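Local coordinates for protein Sodium/sialic acid symporter SiaT (Proteus mirabilis, PDB 5NV9) that uses the Na+ gradient to drive uptake of the sialic acid N-acetylneuraminic acid, as a LeuT-fold symporter, at residues 304-309 and 313-318. Sequence-based numbering, arbitrary orientation.
Sequences SLLPAG and GGILPL
L306 reaches over to I315 and L318 on the periplasmic side of the transporter, where the chain leaving helix 267-301 turns back into the short helix 315-323. Followed outward, the L306 side chain closes on its partners. Its CB is still 5.7 Å from CD2 of L318, and its CG remains short of contact with I315 and L318. The two methyls part company: L306 CD1 lies 4.4 Å from CD1 of I315, whereas L306 CD2 rests against both helix residues, 3.8 Å from L318 CD2 and 4.1 Å from I315 CG1. With CG of L306 set beside the backbone N (chi1 -66°) and anti to the carbonyl carbon, the isobutyl end swings closer to the helix than its CB bond alone would suggest. L306 and I315 run at about a right angle to each other; L318 meets L306 at a slant. I315 and L318 are one helical turn apart, and the backbone hydrogen bond from L318 N to G314 O (2.9 Å) belongs to that first turn. CD2 of L318 also sits 4.2 Å from the carbonyl O of L305, a loose contact. Y299 of helix 267-301 and Y72 of helix 61-73 each touch both L306 and I315, and F150 packs on L318. Joined mainly by methyl and methylene groups, loop and helix are held by dispersion and the hydrophobic effect, with little directional preference.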
loop_
_atom_site.group_PDB
_atom_site.type_symbol
_atom_site.label_atom_id
_atom_site.label_comp_id
_atom_site.label_asym_id
_atom_site.label_seq_id
_atom_site.Cartn_x
_atom_site.Cartn_y
_atom_site.Cartn_z
ATOM N N SER A 304 20.435 -28.102 -8.639
ATOM C CA SER A 304 20.907 -28.559 -7.336
ATOM C C SER A 304 21.058 -27.425 -6.341
ATOM O O SER A 304 21.299 -27.661 -5.158
ATOM C CB SER A 304 22.223 -29.300 -7.492
ATOM O OG SER A 304 23.286 -28.376 -7.571
ATOM N N LEU A 305 20.927 -26.191 -6.813
ATOM C CA LEU A 305 21.022 -25.049 -5.942
ATOM C C LEU A 305 19.809 -24.841 -5.047
ATOM O O LEU A 305 19.885 -24.046 -4.100
ATOM C CB LEU A 305 21.280 -23.791 -6.758
ATOM C CG LEU A 305 22.628 -23.696 -7.454
ATOM C CD1 LEU A 305 22.772 -22.329 -8.103
ATOM C CD2 LEU A 305 23.794 -23.936 -6.509
ATOM N N LEU A 306 18.698 -25.527 -5.313
ATOM C CA LEU A 306 17.553 -25.495 -4.406
ATOM C C LEU A 306 17.475 -26.738 -3.549
ATOM O O LEU A 306 17.446 -27.831 -4.065
ATOM C CB LEU A 306 16.225 -25.420 -5.162
ATOM C CG LEU A 306 15.928 -24.179 -5.951
ATOM C CD1 LEU A 306 14.531 -24.317 -6.491
ATOM C CD2 LEU A 306 16.074 -22.914 -5.100
ATOM N N PRO A 307 17.345 -26.566 -2.239
ATOM C CA PRO A 307 17.000 -27.730 -1.425
ATOM C C PRO A 307 15.604 -28.240 -1.769
ATOM O O PRO A 307 14.717 -27.428 -2.010
ATOM C CB PRO A 307 17.019 -27.191 0.005
ATOM C CG PRO A 307 17.346 -25.737 -0.075
ATOM C CD PRO A 307 17.336 -25.297 -1.500
ATOM N N ALA A 308 15.386 -29.559 -1.806
ATOM C CA ALA A 308 14.024 -30.092 -2.052
ATOM C C ALA A 308 13.068 -29.576 -0.965
ATOM O O ALA A 308 13.472 -29.361 0.175
ATOM C CB ALA A 308 14.027 -31.618 -2.089
ATOM N N GLY A 309 11.810 -29.355 -1.322
ATOM C CA GLY A 309 10.853 -28.721 -0.390
ATOM C C GLY A 309 11.150 -27.267 0.018
ATOM O O GLY A 309 10.658 -26.787 1.045
ATOM N N GLY A 313 8.426 -18.746 -1.851
ATOM C CA GLY A 313 8.504 -17.368 -1.393
ATOM C C GLY A 313 9.896 -16.952 -0.961
ATOM O O GLY A 313 10.189 -15.764 -0.907
ATOM N N GLY A 314 10.794 -17.907 -0.702
ATOM C CA GLY A 314 12.167 -17.552 -0.311
ATOM C C GLY A 314 13.203 -17.579 -1.434
ATOM O O GLY A 314 14.384 -17.389 -1.187
ATOM N N ILE A 315 12.774 -17.844 -2.669
ATOM C CA ILE A 315 13.713 -18.001 -3.791
ATOM C C ILE A 315 14.367 -16.686 -4.156
ATOM O O ILE A 315 15.578 -16.652 -4.343
ATOM C CB ILE A 315 13.088 -18.696 -5.038
ATOM C CG1 ILE A 315 12.964 -20.193 -4.781
ATOM C CG2 ILE A 315 13.962 -18.610 -6.281
ATOM C CD1 ILE A 315 11.956 -20.857 -5.715
ATOM N N LEU A 316 13.614 -15.596 -4.218
ATOM C CA LEU A 316 14.251 -14.314 -4.417
ATOM C C LEU A 316 15.319 -13.983 -3.361
ATOM O O LEU A 316 16.469 -13.697 -3.723
ATOM C CB LEU A 316 13.249 -13.181 -4.600
ATOM C CG LEU A 316 13.837 -11.760 -4.630
ATOM C CD1 LEU A 316 14.972 -11.578 -5.671
ATOM C CD2 LEU A 316 12.721 -10.746 -4.848
ATOM N N PRO A 317 14.964 -13.987 -2.063
ATOM C CA PRO A 317 16.010 -13.698 -1.074
ATOM C C PRO A 317 17.181 -14.666 -1.087
ATOM O O PRO A 317 18.308 -14.269 -0.765
ATOM C CB PRO A 317 15.295 -13.813 0.274
ATOM C CG PRO A 317 13.844 -14.071 -0.005
ATOM C CD PRO A 317 13.611 -13.962 -1.480
ATOM N N LEU A 318 16.898 -15.933 -1.377
ATOM C CA LEU A 318 17.930 -16.931 -1.556
ATOM C C LEU A 318 18.903 -16.539 -2.617
ATOM O O LEU A 318 20.119 -16.569 -2.360
ATOM C CB LEU A 318 17.325 -18.285 -1.935
ATOM C CG LEU A 318 18.434 -19.350 -2.059
ATOM C CD1 LEU A 318 18.975 -19.657 -0.671
ATOM C CD2 LEU A 318 17.945 -20.603 -2.758
#